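Local atomic coordinates of flagellar basal body protein (Helicobacter pylori, PDB entry 5NPY), a protein that probably forms part of the flagellar hook, the flexible joint that passes torque from the basal body to the filament. Residues A[105-110]-A[172-177]; A[112-117]-A[540-545]; A[145-150]-A[502-507]. One frame throughout, in Å; residues are numbered along the deposited sequence.

All three contacts lie in one part of the chain, toward one side of its centre, and their strands are linked. Strand 173-176, paired with 107-109 in contact 1, is also the neighbour of strand 143-148, which meets strand 499-509 in contact 3. Contact 3 is buried, and glycines let its backbones approach closely. Contact 1 is partly buried, with a polar threonine and asparagine side and an apolar side. Contact 2 is a surface contact without strand pairing, in which a proline and an asparagine meet a phenylalanine. Contacts 2 and 3 join residues far apart in sequence, so together they bring late segments of the chain against the early strands.

Contact 1. Residues A[105-110]-A[172-177]; sequences GEMTIN and NTLSPL
Met107 O receives two groups from strand 173-176. Leu174 N donates to it at 2.6 Å, and Thr173 CA lies 3.2 Å from the same Met107 O in a CA-H...O contact. The return bond, Met107 N to Leu174 O, measures 2.7 Å and completes an antiparallel hydrogen-bonded pair. Thr108 and Thr173 form the adjoining non-hydrogen-bonded pair. In both, the hydroxyl stands beside its own backbone N (chi1 -62° and -68°), which brings Thr108 OG1 and Thr173 OG1 together at 3.0 Å in a hydrogen bond that either could donate. At the strand end Asn172 binds Ile109 twice. Its backbone O accepts from Ile109 N at 2.8 Å, while Asn172 ND2 reaches Ile109 O at 3.0 Å from above the carbonyl plane, 64° out of it. On the other face, Met107 CE lies 4.2 Å from Leu174 CD1, where Leu508 and Trp546 add to the apolar cover. The pairing is therefore two-sided: hydroxyls and an amide bind on the partly exposed Thr108–Thr173 face, while Met107 and Leu174 point to the opposite, apolar face.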
ATOM      1  N   GLY A 105     -19.784  -4.648 -35.860  1.00 83.21           N
ATOM      2  CA  GLY A 105     -19.886  -6.066 -36.132  1.00 60.88           C
ATOM      3  C   GLY A 105     -19.203  -6.954 -35.104  1.00 51.79           C
ATOM      4  O   GLY A 105     -18.477  -6.487 -34.234  1.00 58.17           O
ATOM      5  N   GLU A 106     -19.411  -8.254 -35.173  1.00 51.37           N
ATOM      6  CA  GLU A 106     -18.783  -9.221 -34.279  1.00 55.60           C
ATOM      7  C   GLU A 106     -18.685 -10.663 -34.808  1.00 52.82           C
ATOM      8  O   GLU A 106     -19.497 -11.104 -35.543  1.00 55.37           O
ATOM      9  CB  GLU A 106     -19.435  -9.195 -32.897  1.00 64.35           C
ATOM     10  CG  GLU A 106     -20.783  -9.876 -32.804  1.00 73.28           C
ATOM     11  CD  GLU A 106     -21.362  -9.868 -31.408  1.00 72.49           C
ATOM     12  OE1 GLU A 106     -21.457  -8.799 -30.804  1.00 68.89           O
ATOM     13  OE2 GLU A 106     -21.727 -10.939 -30.927  1.00 69.72           O
ATOM     14  N   MET A 107     -17.685 -11.407 -34.385  1.00 49.63           N
ATOM     15  CA  MET A 107     -17.518 -12.780 -34.823  1.00 50.98           C
ATOM     16  C   MET A 107     -17.068 -13.584 -33.621  1.00 47.18           C
ATOM     17  O   MET A 107     -16.184 -13.176 -32.901  1.00 46.84           O
ATOM     18  CB  MET A 107     -16.482 -12.858 -35.950  1.00 53.05           C
ATOM     19  CG  MET A 107     -16.322 -14.211 -36.629  1.00 61.71           C
ATOM     20  SD  MET A 107     -14.997 -14.346 -37.865  1.00 69.92           S
ATOM     21  CE  MET A 107     -14.108 -12.862 -37.576  1.00 53.60           C
ATOM     22  N   THR A 108     -17.685 -14.724 -33.410  1.00 34.87           N
ATOM     23  CA  THR A 108     -17.371 -15.553 -32.297  1.00 33.84           C
ATOM     24  C   THR A 108     -16.821 -16.825 -32.832  1.00 39.76           C
ATOM     25  O   THR A 108     -17.376 -17.379 -33.728  1.00 54.07           O
ATOM     26  CB  THR A 108     -18.619 -15.859 -31.487  1.00 37.54           C
ATOM     27  OG1 THR A 108     -19.164 -14.657 -30.976  1.00 45.80           O
ATOM     28  CG2 THR A 108     -18.309 -16.745 -30.351  1.00 36.99           C
ATOM     29  N   ILE A 109     -15.724 -17.289 -32.279  1.00 31.76           N
ATOM     30  CA  ILE A 109     -15.100 -18.492 -32.750  1.00 42.00           C
ATOM     31  C   ILE A 109     -15.124 -19.565 -31.700  1.00 47.33           C
ATOM     32  O   ILE A 109     -14.529 -19.423 -30.677  1.00 49.36           O
ATOM     33  CB  ILE A 109     -13.624 -18.258 -33.092  1.00 39.13           C
ATOM     34  CG1 ILE A 109     -13.385 -16.919 -33.754  1.00 38.04           C
ATOM     35  CG2 ILE A 109     -13.103 -19.358 -33.962  1.00 43.01           C
ATOM     36  CD1 ILE A 109     -13.895 -16.823 -35.150  1.00 45.81           C
ATOM     37  N   ASN A 110     -15.772 -20.671 -31.988  1.00 50.39           N
ATOM     38  CA  ASN A 110     -15.842 -21.755 -31.046  1.00 54.70           C
ATOM     39  C   ASN A 110     -15.073 -22.944 -31.557  1.00 61.72           C
ATOM     40  O   ASN A 110     -14.656 -22.962 -32.677  1.00 63.25           O
ATOM     41  CB  ASN A 110     -17.285 -22.120 -30.810  1.00 57.56           C
ATOM     42  CG  ASN A 110     -18.038 -21.032 -30.109  1.00 55.54           C
ATOM     43  OD1 ASN A 110     -18.830 -20.342 -30.695  1.00 49.06           O
ATOM     44  ND2 ASN A 110     -17.785 -20.886 -28.840  1.00 61.11           N
ATOM     45  N   ASN A 172     -13.091 -15.193 -27.274  1.00 35.67           N
ATOM     46  CA  ASN A 172     -13.356 -15.767 -28.587  1.00 39.43           C
ATOM     47  C   ASN A 172     -14.302 -14.929 -29.439  1.00 37.85           C
ATOM     48  O   ASN A 172     -14.767 -15.413 -30.474  1.00 35.69           O
ATOM     49  CB  ASN A 172     -13.935 -17.179 -28.447  1.00 35.30           C
ATOM     50  CG  ASN A 172     -15.399 -17.171 -28.026  1.00 47.08           C
ATOM     51  OD1 ASN A 172     -15.884 -16.221 -27.399  1.00 51.26           O
ATOM     52  ND2 ASN A 172     -16.114 -18.236 -28.374  1.00 57.38           N
ATOM     53  N   THR A 173     -14.617 -13.706 -29.036  1.00 44.16           N
ATOM     54  CA  THR A 173     -15.512 -12.845 -29.803  1.00 49.01           C
ATOM     55  C   THR A 173     -14.738 -11.634 -30.305  1.00 49.55           C
ATOM     56  O   THR A 173     -14.249 -10.830 -29.504  1.00 53.93           O
ATOM     57  CB  THR A 173     -16.712 -12.415 -28.965  1.00 45.56           C
ATOM     58  OG1 THR A 173     -17.540 -13.558 -28.709  1.00 58.10           O
ATOM     59  CG2 THR A 173     -17.518 -11.344 -29.691  1.00 38.09           C
ATOM     60  N   LEU A 174     -14.644 -11.506 -31.628  1.00 50.63           N
ATOM     61  CA  LEU A 174     -13.871 -10.459 -32.280  1.00 45.80           C
ATOM     62  C   LEU A 174     -14.798  -9.381 -32.817  1.00 41.83           C
ATOM     63  O   LEU A 174     -15.893  -9.682 -33.300  1.00 41.11           O
ATOM     64  CB  LEU A 174     -13.037 -11.044 -33.422  1.00 39.63           C
ATOM     65  CG  LEU A 174     -12.262 -12.305 -33.041  1.00 42.59           C
ATOM     66  CD1 LEU A 174     -11.509 -12.880 -34.250  1.00 39.11           C
ATOM     67  CD2 LEU A 174     -11.309 -12.030 -31.863  1.00 28.01           C
ATOM     68  N   SER A 175     -14.350  -8.131 -32.752  1.00 32.23           N
ATOM     69  CA  SER A 175     -15.138  -7.006 -33.238  1.00 37.36           C
ATOM     70  C   SER A 175     -14.178  -5.949 -33.768  1.00 43.00           C
ATOM     71  O   SER A 175     -12.955  -6.084 -33.630  1.00 45.61           O
ATOM     72  CB  SER A 175     -16.045  -6.445 -32.129  1.00 39.21           C
ATOM     73  OG  SER A 175     -15.324  -5.687 -31.174  1.00 44.10           O
ATOM     74  N   PRO A 176     -14.695  -4.895 -34.412  1.00 43.31           N
ATOM     75  CA  PRO A 176     -13.810  -3.827 -34.886  1.00 38.03           C
ATOM     76  C   PRO A 176     -13.113  -3.120 -33.737  1.00 47.92           C
ATOM     77  O   PRO A 176     -13.724  -2.819 -32.709  1.00 53.05           O
ATOM     78  CB  PRO A 176     -14.765  -2.882 -35.619  1.00 40.98           C
ATOM     79  CG  PRO A 176     -15.834  -3.761 -36.093  1.00 47.60           C
ATOM     80  CD  PRO A 176     -16.049  -4.734 -34.972  1.00 49.07           C
ATOM     81  N   LEU A 177     -11.821  -2.859 -33.922  1.00 46.35           N
ATOM     82  CA  LEU A 177     -11.021  -2.148 -32.932  1.00 48.27           C
ATOM     83  C   LEU A 177     -11.109  -0.646 -33.163  1.00 52.40           C
ATOM     84  O   LEU A 177     -11.016  -0.174 -34.299  1.00 57.19           O
ATOM     85  CB  LEU A 177      -9.563  -2.606 -32.995  1.00 41.06           C
ATOM     86  CG  LEU A 177      -9.422  -4.117 -32.836  1.00 44.47           C
ATOM     87  CD1 LEU A 177      -7.954  -4.512 -32.682  1.00 48.49           C
ATOM     88  CD2 LEU A 177     -10.270  -4.633 -31.659  1.00 40.27           C
TER

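Contact 2. Residues A[112-117]-A[540-545]; sequences DGFSKK and GNPILG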
ATOM      1  N   ASP A 112     -16.084 -25.940 -32.351  1.00 86.46           N
ATOM      2  CA  ASP A 112     -16.758 -26.593 -33.454  1.00 86.14           C
ATOM      3  C   ASP A 112     -16.915 -25.538 -34.534  1.00 86.76           C
ATOM      4  O   ASP A 112     -15.964 -25.217 -35.208  1.00 97.54           O
ATOM      5  CB  ASP A 112     -18.114 -27.119 -33.020  1.00 86.61           C
ATOM      6  CG  ASP A 112     -18.660 -26.385 -31.845  1.00 86.53           C
ATOM      7  OD1 ASP A 112     -19.858 -26.117 -31.835  1.00 87.53           O
ATOM      8  OD2 ASP A 112     -17.873 -26.019 -30.980  1.00 86.00           O
ATOM      9  N   GLY A 113     -17.474 -24.675 -34.545  1.00 73.80           N
ATOM     10  CA  GLY A 113     -17.719 -23.636 -35.515  1.00 63.06           C
ATOM     11  C   GLY A 113     -17.402 -22.246 -35.041  1.00 56.22           C
ATOM     12  O   GLY A 113     -16.472 -22.048 -34.312  1.00 54.57           O
ATOM     13  N   PHE A 114     -18.805 -21.574 -35.633  1.00 58.21           N
ATOM     14  CA  PHE A 114     -18.625 -20.174 -35.312  1.00 56.90           C
ATOM     15  C   PHE A 114     -19.846 -19.413 -35.749  1.00 61.73           C
ATOM     16  O   PHE A 114     -20.554 -19.860 -36.615  1.00 66.09           O
ATOM     17  CB  PHE A 114     -17.456 -19.614 -36.103  1.00 60.14           C
ATOM     18  CG  PHE A 114     -17.621 -19.737 -37.576  1.00 63.17           C
ATOM     19  CD1 PHE A 114     -17.731 -18.626 -38.359  1.00 59.21           C
ATOM     20  CD2 PHE A 114     -17.674 -20.970 -38.174  1.00 64.74           C
ATOM     21  CE1 PHE A 114     -17.886 -18.742 -39.711  1.00 56.17           C
ATOM     22  CE2 PHE A 114     -17.823 -21.091 -39.524  1.00 60.31           C
ATOM     23  CZ  PHE A 114     -17.933 -19.973 -40.293  1.00 56.16           C
ATOM     24  N   SER A 115     -20.055 -18.232 -35.188  1.00 61.94           N
ATOM     25  CA  SER A 115     -21.189 -17.406 -35.524  1.00 57.86           C
ATOM     26  C   SER A 115     -20.772 -16.076 -36.094  1.00 62.27           C
ATOM     27  O   SER A 115     -19.670 -15.650 -35.883  1.00 53.40           O
ATOM     28  CB  SER A 115     -22.019 -17.182 -34.303  1.00 61.65           C
ATOM     29  OG  SER A 115     -22.820 -18.296 -34.095  1.00 76.05           O
ATOM     30  N   LYS A 116     -21.682 -15.398 -36.782  1.00 74.22           N
ATOM     31  CA  LYS A 116     -21.343 -14.141 -37.420  1.00 82.68           C
ATOM     32  C   LYS A 116     -22.485 -13.174 -37.659  1.00 91.49           C
ATOM     33  O   LYS A 116     -23.623 -13.563 -37.604  1.00101.18           O
ATOM     34  CB  LYS A 116     -20.805 -14.492 -38.778  1.00 83.11           C
ATOM     35  CG  LYS A 116     -19.620 -13.703 -39.223  1.00 86.16           C
ATOM     36  CD  LYS A 116     -18.812 -14.538 -40.193  1.00 91.44           C
ATOM     37  CE  LYS A 116     -19.078 -14.173 -41.643  1.00 96.89           C
ATOM     38  NZ  LYS A 116     -20.483 -13.792 -41.950  1.00 97.65           N
ATOM     39  N   LYS A 117     -22.171 -11.911 -37.934  1.00 91.64           N
ATOM     40  CA  LYS A 117     -23.180 -10.926 -38.291  1.00 97.78           C
ATOM     41  C   LYS A 117     -23.394 -10.651 -39.777  1.00118.01           C
ATOM     42  O   LYS A 117     -24.470 -10.894 -40.317  1.00124.53           O
ATOM     43  CB  LYS A 117     -22.806  -9.537 -37.806  1.00 85.12           C
ATOM     44  CG  LYS A 117     -21.346  -9.366 -37.488  1.00 76.05           C
ATOM     45  CD  LYS A 117     -20.657  -8.307 -38.321  1.00 66.45           C
ATOM     46  CE  LYS A 117     -19.308  -8.755 -38.826  1.00 57.87           C
ATOM     47  NZ  LYS A 117     -18.913 -10.090 -38.351  1.00 48.44           N
ATOM     48  N   GLY A 540     -11.979 -25.936 -43.440  1.00 48.78           N
ATOM     49  CA  GLY A 540     -12.169 -26.237 -42.039  1.00 55.77           C
ATOM     50  C   GLY A 540     -12.692 -25.014 -41.313  1.00 54.32           C
ATOM     51  O   GLY A 540     -12.723 -23.917 -41.882  1.00 42.75           O
ATOM     52  N   ASN A 541     -13.114 -25.188 -40.064  1.00 59.23           N
ATOM     53  CA  ASN A 541     -13.579 -24.063 -39.268  1.00 60.57           C
ATOM     54  C   ASN A 541     -12.399 -23.200 -38.823  1.00 60.67           C
ATOM     55  O   ASN A 541     -11.268 -23.690 -38.712  1.00 56.30           O
ATOM     56  CB  ASN A 541     -14.349 -24.551 -38.048  1.00 56.74           C
ATOM     57  CG  ASN A 541     -15.707 -25.082 -38.403  1.00 56.84           C
ATOM     58  OD1 ASN A 541     -16.326 -24.620 -39.356  1.00 59.88           O
ATOM     59  ND2 ASN A 541     -16.185 -26.060 -37.638  1.00 57.73           N
ATOM     60  N   PRO A 542     -12.636 -21.911 -38.561  1.00 52.98           N
ATOM     61  CA  PRO A 542     -11.521 -21.024 -38.220  1.00 49.36           C
ATOM     62  C   PRO A 542     -10.987 -21.359 -36.844  1.00 49.28           C
ATOM     63  O   PRO A 542     -11.746 -21.627 -35.910  1.00 54.44           O
ATOM     64  CB  PRO A 542     -12.150 -19.628 -38.262  1.00 41.18           C
ATOM     65  CG  PRO A 542     -13.577 -19.874 -37.909  1.00 48.76           C
ATOM     66  CD  PRO A 542     -13.927 -21.199 -38.534  1.00 48.99           C
ATOM     67  N   ILE A 543      -9.668 -21.364 -36.731  1.00 49.25           N
ATOM     68  CA  ILE A 543      -8.990 -21.698 -35.487  1.00 46.99           C
ATOM     69  C   ILE A 543      -8.519 -20.397 -34.844  1.00 51.77           C
ATOM     70  O   ILE A 543      -7.716 -19.659 -35.434  1.00 49.56           O
ATOM     71  CB  ILE A 543      -7.818 -22.660 -35.736  1.00 47.27           C
ATOM     72  CG1 ILE A 543      -8.270 -23.834 -36.609  1.00 44.93           C
ATOM     73  CG2 ILE A 543      -7.228 -23.147 -34.417  1.00 43.32           C
ATOM     74  CD1 ILE A 543      -7.116 -24.558 -37.293  1.00 46.35           C
ATOM     75  N   LEU A 544      -9.040 -20.104 -33.651  1.00 52.32           N
ATOM     76  CA  LEU A 544      -8.639 -18.915 -32.908  1.00 49.97           C
ATOM     77  C   LEU A 544      -7.125 -18.875 -32.784  1.00 48.95           C
ATOM     78  O   LEU A 544      -6.494 -19.879 -32.448  1.00 52.45           O
ATOM     79  CB  LEU A 544      -9.288 -18.922 -31.524  1.00 50.70           C
ATOM     80  CG  LEU A 544      -9.603 -17.596 -30.832  1.00 47.02           C
ATOM     81  CD1 LEU A 544     -10.660 -16.848 -31.604  1.00 37.56           C
ATOM     82  CD2 LEU A 544     -10.072 -17.850 -29.405  1.00 48.30           C
ATOM     83  N   GLY A 545      -6.545 -17.707 -33.069  1.00 41.57           N
ATOM     84  CA  GLY A 545      -5.110 -17.619 -33.293  1.00 42.93           C
ATOM     85  C   GLY A 545      -4.258 -17.885 -32.071  1.00 43.56           C
ATOM     86  O   GLY A 545      -3.067 -18.180 -32.216  1.00 41.11           O
TER
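Phe114 meets Pro542 and Asn541, and these three residues account for most of the surface buried here. The side chains of Phe114 and Pro542 cross at about a right angle, with the proline over one face of the phenylalanine ring. Pro542 CD is 4.1 Å from the centroid of the Phe114 ring and 24° off its normal, a CH-pi contact displaced toward the rim. The nearest ring atom is Phe114 CD2, 3.8 Å from Pro542 CD, while Pro542 CG lies 4.1 Å from Phe114 CG. Because CD is bonded to the proline nitrogen, its hydrogens are probably slightly positive, which suits them to a pi face. The ring reaches this place through a first torsion of 59°, which sets CG between the backbone N and the carbonyl carbon of Phe114.

Asn541 adds a polar side chain next to the proline. Its amide plane is turned 61° from the ring, and Asn541 OD1 approaches obliquely to 3.8 Å from Phe114 CE2. The other branch of the amide is directed at the backbone before the strand: Asn541 ND2 is 2.6 Å from Asp112 O and 3.6 Å from Gly113 CA. One asparagine thus touches both the ring and the backbone just before Phe114.

The contact lies at the surface and joins the start of strand 114-116 and the residues before it to the loop leading into strand 543-544. Strand 114-116 follows strand 107-109 in the chain and pairs with it through Ser115 and Thr108, and Lys117 NZ bonds to Glu106 O. Ile543 pairs with Ala509 of strand 499-509. Pro542 also packs on Ile109 and Phe510, Phe114 touches Met526, and Leu544 touches Ile109 in strand 107-109.

Contact 3. Residues A[145-150]-A[502-507]; sequences YGIDLK and VARIGI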
ATOM      1  N   TYR A 145     -10.759  -6.683 -37.196  1.00 45.55           N
ATOM      2  CA  TYR A 145     -11.388  -7.360 -36.062  1.00 46.58           C
ATOM      3  C   TYR A 145     -10.347  -7.866 -35.074  1.00 49.47           C
ATOM      4  O   TYR A 145      -9.299  -8.401 -35.467  1.00 37.28           O
ATOM      5  CB  TYR A 145     -12.254  -8.543 -36.514  1.00 46.18           C
ATOM      6  CG  TYR A 145     -13.573  -8.135 -37.112  1.00 47.39           C
ATOM      7  CD1 TYR A 145     -13.619  -7.110 -38.048  1.00 50.72           C
ATOM      8  CD2 TYR A 145     -14.771  -8.764 -36.755  1.00 41.82           C
ATOM      9  CE1 TYR A 145     -14.791  -6.702 -38.606  1.00 55.60           C
ATOM     10  CE2 TYR A 145     -15.981  -8.355 -37.332  1.00 52.51           C
ATOM     11  CZ  TYR A 145     -15.965  -7.315 -38.262  1.00 60.68           C
ATOM     12  OH  TYR A 145     -17.091  -6.831 -38.883  1.00 73.62           O
ATOM     13  N   GLY A 146     -10.669  -7.719 -33.791  1.00 49.10           N
ATOM     14  CA  GLY A 146      -9.861  -8.239 -32.713  1.00 42.14           C
ATOM     15  C   GLY A 146     -10.645  -8.271 -31.424  1.00 45.68           C
ATOM     16  O   GLY A 146     -11.865  -8.083 -31.411  1.00 50.24           O
ATOM     17  N   ILE A 147      -9.929  -8.520 -30.329  1.00 44.77           N
ATOM     18  CA  ILE A 147     -10.531  -8.454 -29.001  1.00 33.50           C
ATOM     19  C   ILE A 147     -10.579  -6.987 -28.586  1.00 43.14           C
ATOM     20  O   ILE A 147      -9.555  -6.389 -28.249  1.00 50.78           O
ATOM     21  CB  ILE A 147      -9.757  -9.287 -27.975  1.00 35.91           C
ATOM     22  CG1 ILE A 147      -9.636 -10.758 -28.402  1.00 37.63           C
ATOM     23  CG2 ILE A 147     -10.433  -9.177 -26.611  1.00 46.67           C
ATOM     24  CD1 ILE A 147     -10.683 -11.690 -27.782  1.00 36.95           C
ATOM     25  N   ASP A 148     -11.767  -6.400 -28.621  1.00 46.67           N
ATOM     26  CA  ASP A 148     -11.985  -5.069 -28.070  1.00 41.40           C
ATOM     27  C   ASP A 148     -12.210  -5.224 -26.570  1.00 44.11           C
ATOM     28  O   ASP A 148     -13.205  -5.826 -26.153  1.00 37.05           O
ATOM     29  CB  ASP A 148     -13.178  -4.413 -28.763  1.00 41.10           C
ATOM     30  CG  ASP A 148     -13.461  -3.003 -28.263  1.00 52.46           C
ATOM     31  OD1 ASP A 148     -12.709  -2.496 -27.393  1.00 43.88           O
ATOM     32  OD2 ASP A 148     -14.433  -2.390 -28.767  1.00 57.48           O
ATOM     33  N   LEU A 149     -11.279  -4.709 -25.751  1.00 43.59           N
ATOM     34  CA  LEU A 149     -11.464  -4.769 -24.302  1.00 43.14           C
ATOM     35  C   LEU A 149     -12.525  -3.788 -23.826  1.00 41.02           C
ATOM     36  O   LEU A 149     -13.019  -3.922 -22.699  1.00 41.96           O
ATOM     37  CB  LEU A 149     -10.147  -4.509 -23.565  1.00 41.29           C
ATOM     38  CG  LEU A 149      -9.087  -5.620 -23.532  1.00 36.93           C
ATOM     39  CD1 LEU A 149      -7.888  -5.230 -22.664  1.00 27.88           C
ATOM     40  CD2 LEU A 149      -9.694  -6.910 -23.023  1.00 33.07           C
ATOM     41  N   LYS A 150     -12.882  -2.818 -24.666  1.00 38.14           N
ATOM     42  CA  LYS A 150     -13.951  -1.864 -24.386  1.00 45.96           C
ATOM     43  C   LYS A 150     -13.604  -1.012 -23.173  1.00 47.69           C
ATOM     44  O   LYS A 150     -14.428  -0.778 -22.285  1.00 58.25           O
ATOM     45  CB  LYS A 150     -15.299  -2.567 -24.221  1.00 49.68           C
ATOM     46  CG  LYS A 150     -15.738  -3.302 -25.479  1.00 55.89           C
ATOM     47  CD  LYS A 150     -17.227  -3.617 -25.481  1.00 65.23           C
ATOM     48  CE  LYS A 150     -17.659  -4.259 -26.802  1.00 70.98           C
ATOM     49  NZ  LYS A 150     -17.013  -5.594 -27.027  1.00 73.88           N
ATOM     50  N   VAL A 502      -5.396  -2.412 -24.340  1.00 38.78           N
ATOM     51  CA  VAL A 502      -6.762  -2.039 -24.704  1.00 43.44           C
ATOM     52  C   VAL A 502      -7.393  -2.978 -25.720  1.00 42.21           C
ATOM     53  O   VAL A 502      -8.629  -3.003 -25.832  1.00 42.16           O
ATOM     54  CB  VAL A 502      -6.807  -0.584 -25.226  1.00 41.31           C
ATOM     55  CG1 VAL A 502      -6.147   0.360 -24.232  1.00 37.84           C
ATOM     56  CG2 VAL A 502      -6.127  -0.478 -26.590  1.00 41.98           C
ATOM     57  N   ALA A 503      -6.614  -3.751 -26.481  1.00 52.02           N
ATOM     58  CA  ALA A 503      -7.128  -4.600 -27.550  1.00 43.54           C
ATOM     59  C   ALA A 503      -6.053  -5.605 -27.946  1.00 44.73           C
ATOM     60  O   ALA A 503      -4.926  -5.572 -27.444  1.00 38.13           O
ATOM     61  CB  ALA A 503      -7.565  -3.769 -28.763  1.00 34.53           C
ATOM     62  N   ARG A 504      -6.427  -6.520 -28.844  1.00 44.88           N
ATOM     63  CA  ARG A 504      -5.449  -7.313 -29.580  1.00 40.22           C
ATOM     64  C   ARG A 504      -5.968  -7.560 -30.982  1.00 40.21           C
ATOM     65  O   ARG A 504      -7.179  -7.580 -31.215  1.00 35.49           O
ATOM     66  CB  ARG A 504      -5.126  -8.651 -28.911  1.00 37.17           C
ATOM     67  CG  ARG A 504      -6.170  -9.738 -29.102  1.00 32.90           C
ATOM     68  CD  ARG A 504      -5.791 -10.947 -28.267  1.00 32.54           C
ATOM     69  NE  ARG A 504      -4.524 -11.525 -28.721  1.00 40.14           N
ATOM     70  CZ  ARG A 504      -3.762 -12.333 -27.994  1.00 36.32           C
ATOM     71  NH1 ARG A 504      -4.111 -12.655 -26.755  1.00 41.12           N
ATOM     72  NH2 ARG A 504      -2.639 -12.806 -28.497  1.00 35.79           N
ATOM     73  N   ILE A 505      -5.030  -7.735 -31.914  1.00 44.84           N
ATOM     74  CA  ILE A 505      -5.367  -7.967 -33.315  1.00 38.73           C
ATOM     75  C   ILE A 505      -5.902  -9.381 -33.479  1.00 38.59           C
ATOM     76  O   ILE A 505      -5.279 -10.356 -33.037  1.00 37.10           O
ATOM     77  CB  ILE A 505      -4.138  -7.740 -34.210  1.00 38.17           C
ATOM     78  CG1 ILE A 505      -3.557  -6.341 -33.992  1.00 35.96           C
ATOM     79  CG2 ILE A 505      -4.505  -7.937 -35.684  1.00 37.10           C
ATOM     80  CD1 ILE A 505      -4.442  -5.222 -34.495  1.00 34.55           C
ATOM     81  N   GLY A 506      -7.063  -9.497 -34.119  1.00 35.81           N
ATOM     82  CA  GLY A 506      -7.577 -10.808 -34.468  1.00 26.28           C
ATOM     83  C   GLY A 506      -6.623 -11.560 -35.383  1.00 35.09           C
ATOM     84  O   GLY A 506      -6.005 -10.986 -36.288  1.00 30.57           O
ATOM     85  N   ILE A 507      -6.484 -12.860 -35.117  1.00 30.27           N
ATOM     86  CA  ILE A 507      -5.720 -13.785 -35.945  1.00 33.57           C
ATOM     87  C   ILE A 507      -6.506 -15.086 -35.999  1.00 38.09           C
ATOM     88  O   ILE A 507      -6.955 -15.585 -34.964  1.00 37.71           O
ATOM     89  CB  ILE A 507      -4.298 -14.038 -35.398  1.00 26.85           C
ATOM     90  CG1 ILE A 507      -3.431 -12.788 -35.507  1.00 33.98           C
ATOM     91  CG2 ILE A 507      -3.621 -15.172 -36.158  1.00 31.32           C
ATOM     92  CD1 ILE A 507      -2.907 -12.523 -36.911  1.00 36.78           C
TER
HETATM   93  O   HOH W   1     -10.685  -1.130 -24.988  1.00 54.89           O
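With CG of Arg504 between its backbone N and carbonyl carbon (chi1 78°) and CG1 of Ile147 anti to its carbonyl carbon (chi1 -57°), the two side chains run side by side, Arg504 CG 3.7 Å from Ile147 CG1. The arginine chain then bends (chi3 -64°) and carries the guanidinium group away from Ile147, to where NH1 bonds to Leu169 O and the charge faces Trp546 in a cation-pi contact. The aliphatic part of Arg504 thus packs in the interior while NH1 and NH2 find their partners outside the two segments. Between the backbones, Gly506 N donates to Tyr145 O at 2.8 Å. Gly146, without a side chain, lets its CA come within 3.1 Å of Arg504 O. Farther along, Arg504 N bonds to Ile147 O at 3.2 Å, and Leu149 N to Val502 O, also at 3.2 Å. The carboxylate of Asp148 makes an Asx turn: its OD1 accepts from Lys150 N at 2.8 Å, from above the carboxylate plane. Strand 499-509 also has a classic beta bulge, where Val502 and Ala503 both face Ile490 of strand 489-494. The contact itself is an antiparallel strand pair, whose first strand falls in the region assigned to the D1 family of FlgE/F/G hook and rod proteins.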